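Long-range contact in VMB-1 (Vibrio alginolyticus, PDB 6JV4), which probably hydrolyses beta-lactam antibiotics as a zinc-dependent subclass B1 metallo-beta-lactamase, opening the lactam ring to a substituted beta-amino acid: residues A[91-105]-A[117-130]. Residues are numbered along the deposited sequence; the frame is centred on the assembly and turned at random.
Sequences IPLLNDLKIKTYATS and EVSSDEISSNTFEF
The Y102 ring lies between D121 and F130: CB of D121 makes a CH-pi contact over one face, 3.7 Å from the ring centroid, while F130 turns an edge toward the opposite face in an offset edge-to-face pair, planes at 73°. I123 CG1 sits at the Y102 edge, and F128 approaches obliquely, its CZ 3.8 Å from Y102 CE1. The cluster lies between the two sheets of the alpha-beta/beta-alpha metallo-beta-lactamase fold: F130 touches S77 and V79 of strand 74-79 in the sheet of Y102, while F128 and F130 pack on V137 of the other. The chain leaves strand 121-123 of the first sheet for strand 127-129, an outermost strand of the second.

Strands 100-104 and 121-123 pair in parallel, the two strands of a beta-alpha-beta unit joined by helix 105-113, with 121-123 at one edge of its sheet. Backbone bonds run from D121 N to T101 O, from A103 N to D121 O and from I123 N to A103 O, then from S105 N to I123 O. D121 O is gripped twice, since S119 OG donates to it as well.

Upstream, serine and threonine hydroxyls extend the pairing: T101 N reaches S120 OG at 2.9 Å, and S120 N returns a bond to T101 OG1. With OG1 between its backbone N and carbonyl carbon (chi1 55°), T101 also donates to N95 OD1, consistent with this amide's orientation. N95 ND2 donates weakly to V118 O and, at 2.8 Å, to E117 OE2, in the amide plane but from above the carboxylate plane.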
ATOM      1  N   ILE A  91       7.039  10.460  -3.235  1.00 12.54           N
ATOM      2  CA  ILE A  91       8.484  10.194  -3.011  1.00 14.20           C
ATOM      3  C   ILE A  91       9.295  11.498  -3.089  1.00 14.02           C
ATOM      4  O   ILE A  91      10.176  11.711  -2.239  1.00 14.22           O
ATOM      5  CB  ILE A  91       8.960   9.099  -3.964  1.00 13.80           C
ATOM      6  CG1 ILE A  91       8.468   7.720  -3.497  1.00 13.75           C
ATOM      7  CG2 ILE A  91      10.451   9.115  -4.112  1.00 13.76           C
ATOM      8  CD1 ILE A  91       8.900   6.632  -4.426  1.00 14.60           C
ATOM      9  N   PRO A  92       9.106  12.382  -4.109  1.00 14.44           N
ATOM     10  CA  PRO A  92       9.934  13.573  -4.211  1.00 15.07           C
ATOM     11  C   PRO A  92       9.818  14.439  -2.960  1.00 14.30           C
ATOM     12  O   PRO A  92      10.861  14.867  -2.439  1.00 16.11           O
ATOM     13  CB  PRO A  92       9.415  14.263  -5.481  1.00 16.67           C
ATOM     14  CG  PRO A  92       8.873  13.110  -6.312  1.00 16.33           C
ATOM     15  CD  PRO A  92       8.231  12.210  -5.279  1.00 16.39           C
ATOM     16  N   LEU A  93       8.598  14.692  -2.489  1.00 14.58           N
ATOM     17  CA  LEU A  93       8.371  15.492  -1.267  1.00 15.75           C
ATOM     18  C   LEU A  93       9.101  14.835  -0.104  1.00 15.20           C
ATOM     19  O   LEU A  93       9.767  15.560   0.658  1.00 14.53           O
ATOM     20  CB  LEU A  93       6.879  15.623  -0.968  1.00 17.42           C
ATOM     21  CG  LEU A  93       6.564  16.317   0.347  1.00 19.42           C
ATOM     22  CD1 LEU A  93       7.055  17.783   0.316  1.00 21.35           C
ATOM     23  CD2 LEU A  93       5.099  16.237   0.666  1.00 20.97           C
ATOM     24  N   LEU A  94       8.935  13.515   0.094  1.00 13.97           N
ATOM     25  CA  LEU A  94       9.561  12.889   1.284  1.00 14.05           C
ATOM     26  C   LEU A  94      11.082  12.961   1.153  1.00 15.55           C
ATOM     27  O   LEU A  94      11.768  13.256   2.179  1.00 17.48           O
ATOM     28  CB  LEU A  94       9.079  11.443   1.423  1.00 15.18           C
ATOM     29  CG  LEU A  94       7.588  11.257   1.665  1.00 18.51           C
ATOM     30  CD1 LEU A  94       7.227   9.779   1.765  1.00 16.85           C
ATOM     31  CD2 LEU A  94       7.093  11.964   2.892  1.00 20.46           C
ATOM     32  N   ASN A  95      11.607  12.755  -0.041  1.00 15.20           N
ATOM     33  CA  ASN A  95      13.075  12.788  -0.264  1.00 16.90           C
ATOM     34  C   ASN A  95      13.570  14.220   0.031  1.00 17.31           C
ATOM     35  O   ASN A  95      14.603  14.357   0.726  1.00 17.28           O
ATOM     36  CB  ASN A  95      13.428  12.292  -1.657  1.00 17.22           C
ATOM     37  CG  ASN A  95      13.391  10.776  -1.801  1.00 18.01           C
ATOM     38  OD1 ASN A  95      13.214  10.035  -0.809  1.00 16.97           O
ATOM     39  ND2 ASN A  95      13.480  10.329  -3.050  1.00 16.27           N
ATOM     40  N   ASP A  96      12.820  15.220  -0.406  1.00 18.90           N
ATOM     41  CA  ASP A  96      13.114  16.657  -0.118  1.00 21.65           C
ATOM     42  C   ASP A  96      13.128  16.958   1.378  1.00 22.48           C
ATOM     43  O   ASP A  96      14.003  17.761   1.753  1.00 22.29           O
ATOM     44  CB  ASP A  96      12.138  17.583  -0.824  1.00 23.24           C
ATOM     45  CG  ASP A  96      12.422  17.724  -2.295  1.00 26.09           C
ATOM     46  OD1 ASP A  96      13.503  17.290  -2.713  1.00 32.85           O
ATOM     47  OD2 ASP A  96      11.559  18.269  -3.001  1.00 30.34           O
ATOM     48  N   LEU A  97      12.273  16.315   2.196  1.00 18.75           N
ATOM     49  CA  LEU A  97      12.197  16.467   3.674  1.00 19.50           C
ATOM     50  C   LEU A  97      13.175  15.526   4.369  1.00 18.68           C
ATOM     51  O   LEU A  97      13.137  15.465   5.586  1.00 20.63           O
ATOM     52  CB  LEU A  97      10.761  16.235   4.145  1.00 20.19           C
ATOM     53  CG  LEU A  97       9.706  17.160   3.554  1.00 21.25           C
ATOM     54  CD1 LEU A  97       8.301  16.713   3.927  1.00 22.17           C
ATOM     55  CD2 LEU A  97       9.952  18.600   3.992  1.00 23.76           C
ATOM     56  N   LYS A  98      14.004  14.789   3.627  1.00 18.39           N
ATOM     57  CA  LYS A  98      14.965  13.806   4.178  1.00 21.79           C
ATOM     58  C   LYS A  98      14.230  12.771   5.039  1.00 21.31           C
ATOM     59  O   LYS A  98      14.773  12.311   6.051  1.00 20.32           O
ATOM     60  CB  LYS A  98      16.085  14.558   4.917  1.00 28.44           C
ATOM     61  CG  LYS A  98      16.690  15.672   4.070  1.00 34.22           C
ATOM     62  CD  LYS A  98      18.195  15.744   4.146  1.00 43.25           C
ATOM     63  CE  LYS A  98      18.751  16.872   3.298  1.00 50.40           C
ATOM     64  NZ  LYS A  98      19.469  17.860   4.135  1.00 59.16           N
ATOM     65  N   ILE A  99      13.022  12.382   4.627  1.00 18.80           N
ATOM     66  CA  ILE A  99      12.305  11.215   5.202  1.00 17.09           C
ATOM     67  C   ILE A  99      12.705  10.019   4.336  1.00 16.34           C
ATOM     68  O   ILE A  99      12.563  10.138   3.117  1.00 15.18           O
ATOM     69  CB  ILE A  99      10.789  11.470   5.199  1.00 16.74           C
ATOM     70  CG1 ILE A  99      10.411  12.664   6.064  1.00 16.32           C
ATOM     71  CG2 ILE A  99      10.028  10.211   5.617  1.00 16.09           C
ATOM     72  CD1 ILE A  99       9.011  13.161   5.821  1.00 16.18           C
ATOM     73  N   LYS A 100      13.289   8.969   4.902  1.00 14.67           N
ATOM     74  CA  LYS A 100      13.780   7.825   4.101  1.00 15.40           C
ATOM     75  C   LYS A 100      12.573   7.195   3.387  1.00 12.22           C
ATOM     76  O   LYS A 100      11.507   7.094   4.000  1.00 13.02           O
ATOM     77  CB  LYS A 100      14.452   6.734   4.933  1.00 19.99           C
ATOM     78  CG  LYS A 100      15.678   7.174   5.727  1.00 25.82           C
ATOM     79  CD  LYS A 100      16.560   6.017   6.174  1.00 32.50           C
ATOM     80  CE  LYS A 100      17.910   6.502   6.684  1.00 41.01           C
ATOM     81  NZ  LYS A 100      19.016   5.805   5.987  1.00 48.52           N
ATOM     82  N   THR A 101      12.747   6.911   2.118  1.00 11.23           N
ATOM     83  CA  THR A 101      11.738   6.214   1.299  1.00 10.69           C
ATOM     84  C   THR A 101      12.285   4.864   0.916  1.00 10.62           C
ATOM     85  O   THR A 101      13.422   4.757   0.436  1.00 10.89           O
ATOM     86  CB  THR A 101      11.304   7.057   0.103  1.00 10.94           C
ATOM     87  OG1 THR A 101      12.459   7.433  -0.657  1.00 11.59           O
ATOM     88  CG2 THR A 101      10.530   8.287   0.510  1.00 12.65           C
ATOM     89  N   TYR A 102      11.444   3.847   1.028  1.00 10.10           N
ATOM     90  CA  TYR A 102      11.844   2.474   0.700  1.00  9.33           C
ATOM     91  C   TYR A 102      10.983   1.947  -0.434  1.00  9.12           C
ATOM     92  O   TYR A 102       9.782   2.181  -0.421  1.00 10.07           O
ATOM     93  CB  TYR A 102      11.620   1.551   1.887  1.00 10.71           C
ATOM     94  CG  TYR A 102      12.643   1.713   2.982  1.00 11.38           C
ATOM     95  CD1 TYR A 102      13.760   0.892   3.029  1.00 13.71           C
ATOM     96  CD2 TYR A 102      12.540   2.739   3.881  1.00 14.24           C
ATOM     97  CE1 TYR A 102      14.729   1.065   4.008  1.00 15.60           C
ATOM     98  CE2 TYR A 102      13.494   2.923   4.872  1.00 16.88           C
ATOM     99  CZ  TYR A 102      14.575   2.064   4.943  1.00 16.79           C
ATOM    100  OH  TYR A 102      15.476   2.255   5.941  1.00 21.37           O
ATOM    101  N   ALA A 103      11.620   1.310  -1.401  1.00  8.56           N
ATOM    102  CA  ALA A 103      10.929   0.663  -2.532  1.00  8.82           C
ATOM    103  C   ALA A 103      11.765  -0.525  -2.935  1.00  9.33           C
ATOM    104  O   ALA A 103      13.011  -0.459  -2.780  1.00  9.49           O
ATOM    105  CB  ALA A 103      10.714   1.615  -3.687  1.00  9.12           C
ATOM    106  N   THR A 104      11.144  -1.540  -3.515  1.00  7.64           N
ATOM    107  CA  THR A 104      11.929  -2.658  -4.042  1.00  7.72           C
ATOM    108  C   THR A 104      12.683  -2.224  -5.300  1.00  7.80           C
ATOM    109  O   THR A 104      12.359  -1.199  -5.946  1.00  8.03           O
ATOM    110  CB  THR A 104      11.111  -3.912  -4.351  1.00  8.10           C
ATOM    111  OG1 THR A 104      10.358  -3.628  -5.535  1.00  8.77           O
ATOM    112  CG2 THR A 104      10.207  -4.346  -3.221  1.00  8.13           C
ATOM    113  N   SER A 105      13.672  -3.042  -5.647  1.00  8.65           N
ATOM    114  CA  SER A 105      14.435  -2.917  -6.914  1.00  8.88           C
ATOM    115  C   SER A 105      13.486  -2.905  -8.110  1.00  9.31           C
ATOM    116  O   SER A 105      13.775  -2.206  -9.115  1.00 10.42           O
ATOM    117  CB  SER A 105      15.478  -4.025  -7.019  1.00  9.27           C
ATOM    118  OG  SER A 105      14.904  -5.320  -6.946  1.00 10.29           O
ATOM    119  N   GLU A 117      11.326   9.962  -9.739  1.00 14.82           N
ATOM    120  CA  GLU A 117      12.398   9.882  -8.728  1.00 17.32           C
ATOM    121  C   GLU A 117      12.269   8.528  -8.023  1.00 14.44           C
ATOM    122  O   GLU A 117      11.161   8.193  -7.621  1.00 15.80           O
ATOM    123  CB  GLU A 117      12.244  11.042  -7.750  1.00 19.32           C
ATOM    124  CG  GLU A 117      13.405  11.184  -6.778  1.00 22.01           C
ATOM    125  CD  GLU A 117      13.327  12.441  -5.921  1.00 22.47           C
ATOM    126  OE1 GLU A 117      12.715  13.396  -6.384  1.00 24.88           O
ATOM    127  OE2 GLU A 117      13.843  12.444  -4.778  1.00 23.77           O
ATOM    128  N   VAL A 118      13.395   7.861  -7.808  1.00 13.79           N
ATOM    129  CA  VAL A 118      13.473   6.564  -7.096  1.00 12.95           C
ATOM    130  C   VAL A 118      13.541   6.824  -5.605  1.00 11.82           C
ATOM    131  O   VAL A 118      13.843   7.946  -5.149  1.00 12.60           O
ATOM    132  CB  VAL A 118      14.645   5.713  -7.615  1.00 14.25           C
ATOM    133  CG1 VAL A 118      14.457   5.367  -9.079  1.00 14.46           C
ATOM    134  CG2 VAL A 118      16.007   6.329  -7.337  1.00 15.42           C
ATOM    135  N   SER A 119      13.253   5.783  -4.840  1.00 12.22           N
ATOM    136  CA  SER A 119      13.340   5.803  -3.361  1.00 11.66           C
ATOM    137  C   SER A 119      14.784   6.081  -2.942  1.00 12.33           C
ATOM    138  O   SER A 119      15.747   5.809  -3.717  1.00 13.32           O
ATOM    139  CB  SER A 119      12.833   4.496  -2.794  1.00 10.59           C
ATOM    140  OG  SER A 119      13.767   3.447  -3.007  1.00 10.76           O
ATOM    141  N   SER A 120      14.943   6.544  -1.713  1.00 12.18           N
ATOM    142  CA  SER A 120      16.295   6.768  -1.133  1.00 12.97           C
ATOM    143  C   SER A 120      16.947   5.420  -0.805  1.00 13.50           C
ATOM    144  O   SER A 120      18.177   5.293  -0.822  1.00 13.79           O
ATOM    145  CB  SER A 120      16.204   7.686   0.047  1.00 13.44           C
ATOM    146  OG  SER A 120      15.510   7.118   1.157  1.00 13.49           O
ATOM    147  N   ASP A 121      16.151   4.443  -0.380  1.00 12.37           N
ATOM    148  CA  ASP A 121      16.604   3.160   0.159  1.00 13.63           C
ATOM    149  C   ASP A 121      15.927   2.033  -0.633  1.00 12.60           C
ATOM    150  O   ASP A 121      14.718   2.141  -0.867  1.00 12.21           O
ATOM    151  CB  ASP A 121      16.276   3.074   1.648  1.00 13.86           C
ATOM    152  CG  ASP A 121      17.156   4.054   2.422  1.00 17.93           C
ATOM    153  OD1 ASP A 121      16.889   5.238   2.378  1.00 16.70           O
ATOM    154  OD2 ASP A 121      18.176   3.606   2.909  1.00 19.13           O
ATOM    155  N   GLU A 122      16.723   1.081  -1.129  1.00 11.71           N
ATOM    156  CA  GLU A 122      16.179   0.031  -2.025  1.00 12.86           C
ATOM    157  C   GLU A 122      16.057  -1.276  -1.264  1.00 13.93           C
ATOM    158  O   GLU A 122      17.044  -1.719  -0.589  1.00 15.52           O
ATOM    159  CB  GLU A 122      17.045  -0.121  -3.270  1.00 14.05           C
ATOM    160  CG  GLU A 122      16.443  -1.048  -4.299  1.00 15.38           C
ATOM    161  CD  GLU A 122      17.013  -0.801  -5.699  1.00 17.50           C
ATOM    162  OE1 GLU A 122      16.489   0.048  -6.442  1.00 15.89           O
ATOM    163  OE2 GLU A 122      18.018  -1.453  -6.011  1.00 16.77           O
ATOM    164  N   ILE A 123      14.905  -1.912  -1.367  1.00 10.98           N
ATOM    165  CA  ILE A 123      14.722  -3.263  -0.802  1.00 10.58           C
ATOM    166  C   ILE A 123      15.197  -4.261  -1.845  1.00 11.58           C
ATOM    167  O   ILE A 123      14.647  -4.263  -2.964  1.00 11.58           O
ATOM    168  CB  ILE A 123      13.259  -3.460  -0.412  1.00 10.06           C
ATOM    169  CG1 ILE A 123      12.870  -2.481   0.675  1.00 10.75           C
ATOM    170  CG2 ILE A 123      12.953  -4.907  -0.074  1.00 10.88           C
ATOM    171  CD1 ILE A 123      11.351  -2.408   0.904  1.00 11.35           C
ATOM    172  N   SER A 124      16.153  -5.114  -1.482  1.00 11.86           N
ATOM    173  CA  SER A 124      16.796  -5.999  -2.473  1.00 14.11           C
ATOM    174  C   SER A 124      16.547  -7.464  -2.109  1.00 14.64           C
ATOM    175  O   SER A 124      17.351  -8.341  -2.477  1.00 15.31           O
ATOM    176  CB  SER A 124      18.274  -5.644  -2.583  1.00 15.87           C
ATOM    177  OG  SER A 124      18.854  -5.725  -1.301  1.00 20.46           O
ATOM    178  N   SER A 125      15.457  -7.771  -1.423  1.00 13.26           N
ATOM    179  CA  SER A 125      15.070  -9.146  -1.052  1.00 12.83           C
ATOM    180  C   SER A 125      13.556  -9.296  -1.101  1.00 11.74           C
ATOM    181  O   SER A 125      12.836  -8.284  -1.107  1.00 11.47           O
ATOM    182  CB  SER A 125      15.626  -9.527   0.315  1.00 15.36           C
ATOM    183  OG  SER A 125      15.329  -8.499   1.226  1.00 23.38           O
ATOM    184  N   ASN A 126      13.102 -10.529  -1.165  1.00 10.75           N
ATOM    185  CA  ASN A 126      11.648 -10.823  -1.220  1.00 11.27           C
ATOM    186  C   ASN A 126      10.969 -10.566   0.122  1.00 12.06           C
ATOM    187  O   ASN A 126       9.759 -10.349   0.100  1.00 11.30           O
ATOM    188  CB  ASN A 126      11.367 -12.249  -1.656  1.00 10.32           C
ATOM    189  CG  ASN A 126      11.811 -12.479  -3.076  1.00 11.27           C
ATOM    190  OD1 ASN A 126      11.613 -11.600  -3.927  1.00 11.33           O
ATOM    191  ND2 ASN A 126      12.304 -13.684  -3.327  1.00 11.72           N
ATOM    192  N   THR A 127      11.702 -10.645   1.238  1.00 12.11           N
ATOM    193  CA  THR A 127      11.168 -10.329   2.576  1.00 13.99           C
ATOM    194  C   THR A 127      12.085  -9.269   3.157  1.00 13.87           C
ATOM    195  O   THR A 127      13.296  -9.269   2.841  1.00 14.10           O
ATOM    196  CB  THR A 127      11.073 -11.570   3.467  1.00 15.91           C
ATOM    197  OG1 THR A 127      12.396 -12.094   3.626  1.00 20.09           O
ATOM    198  CG2 THR A 127      10.165 -12.615   2.890  1.00 14.87           C
ATOM    199  N   PHE A 128      11.539  -8.329   3.891  1.00 11.52           N
ATOM    200  CA  PHE A 128      12.317  -7.178   4.398  1.00 11.91           C
ATOM    201  C   PHE A 128      11.640  -6.670   5.667  1.00 13.09           C
ATOM    202  O   PHE A 128      10.409  -6.411   5.685  1.00 11.21           O
ATOM    203  CB  PHE A 128      12.451  -6.079   3.335  1.00 12.82           C
ATOM    204  CG  PHE A 128      13.192  -4.857   3.808  1.00 15.35           C
ATOM    205  CD1 PHE A 128      14.579  -4.855   3.822  1.00 19.47           C
ATOM    206  CD2 PHE A 128      12.549  -3.709   4.230  1.00 15.12           C
ATOM    207  CE1 PHE A 128      15.294  -3.745   4.265  1.00 19.63           C
ATOM    208  CE2 PHE A 128      13.270  -2.583   4.629  1.00 15.82           C
ATOM    209  CZ  PHE A 128      14.641  -2.628   4.703  1.00 19.87           C
ATOM    210  N   GLU A 129      12.437  -6.493   6.723  1.00 12.52           N
ATOM    211  CA  GLU A 129      11.944  -5.896   7.975  1.00 14.19           C
ATOM    212  C   GLU A 129      11.945  -4.389   7.830  1.00 15.49           C
ATOM    213  O   GLU A 129      13.007  -3.740   7.932  1.00 16.62           O
ATOM    214  CB  GLU A 129      12.778  -6.368   9.176  1.00 17.83           C
ATOM    215  CG  GLU A 129      12.424  -7.752   9.635  1.00 22.19           C
ATOM    216  CD  GLU A 129      11.031  -7.866  10.245  1.00 22.76           C
ATOM    217  OE1 GLU A 129      10.826  -7.495  11.466  1.00 27.97           O
ATOM    218  OE2 GLU A 129      10.156  -8.325   9.506  1.00 27.24           O
ATOM    219  N   PHE A 130      10.803  -3.820   7.474  1.00 12.40           N
ATOM    220  CA  PHE A 130      10.681  -2.355   7.289  1.00 12.05           C
ATOM    221  C   PHE A 130      10.743  -1.636   8.657  1.00 12.93           C
ATOM    222  O   PHE A 130      11.351  -0.558   8.780  1.00 13.17           O
ATOM    223  CB  PHE A 130       9.404  -2.072   6.503  1.00 12.54           C
ATOM    224  CG  PHE A 130       9.029  -0.620   6.487  1.00 11.84           C
ATOM    225  CD1 PHE A 130       9.907   0.319   5.953  1.00 12.47           C
ATOM    226  CD2 PHE A 130       7.755  -0.212   6.852  1.00 11.52           C
ATOM    227  CE1 PHE A 130       9.558   1.660   5.925  1.00 12.13           C
ATOM    228  CE2 PHE A 130       7.406   1.122   6.801  1.00 11.13           C
ATOM    229  CZ  PHE A 130       8.299   2.060   6.324  1.00 12.11           C
TER
HETATM  230  O   HOH W   1      16.135  -0.918  -9.474  1.00 18.75           O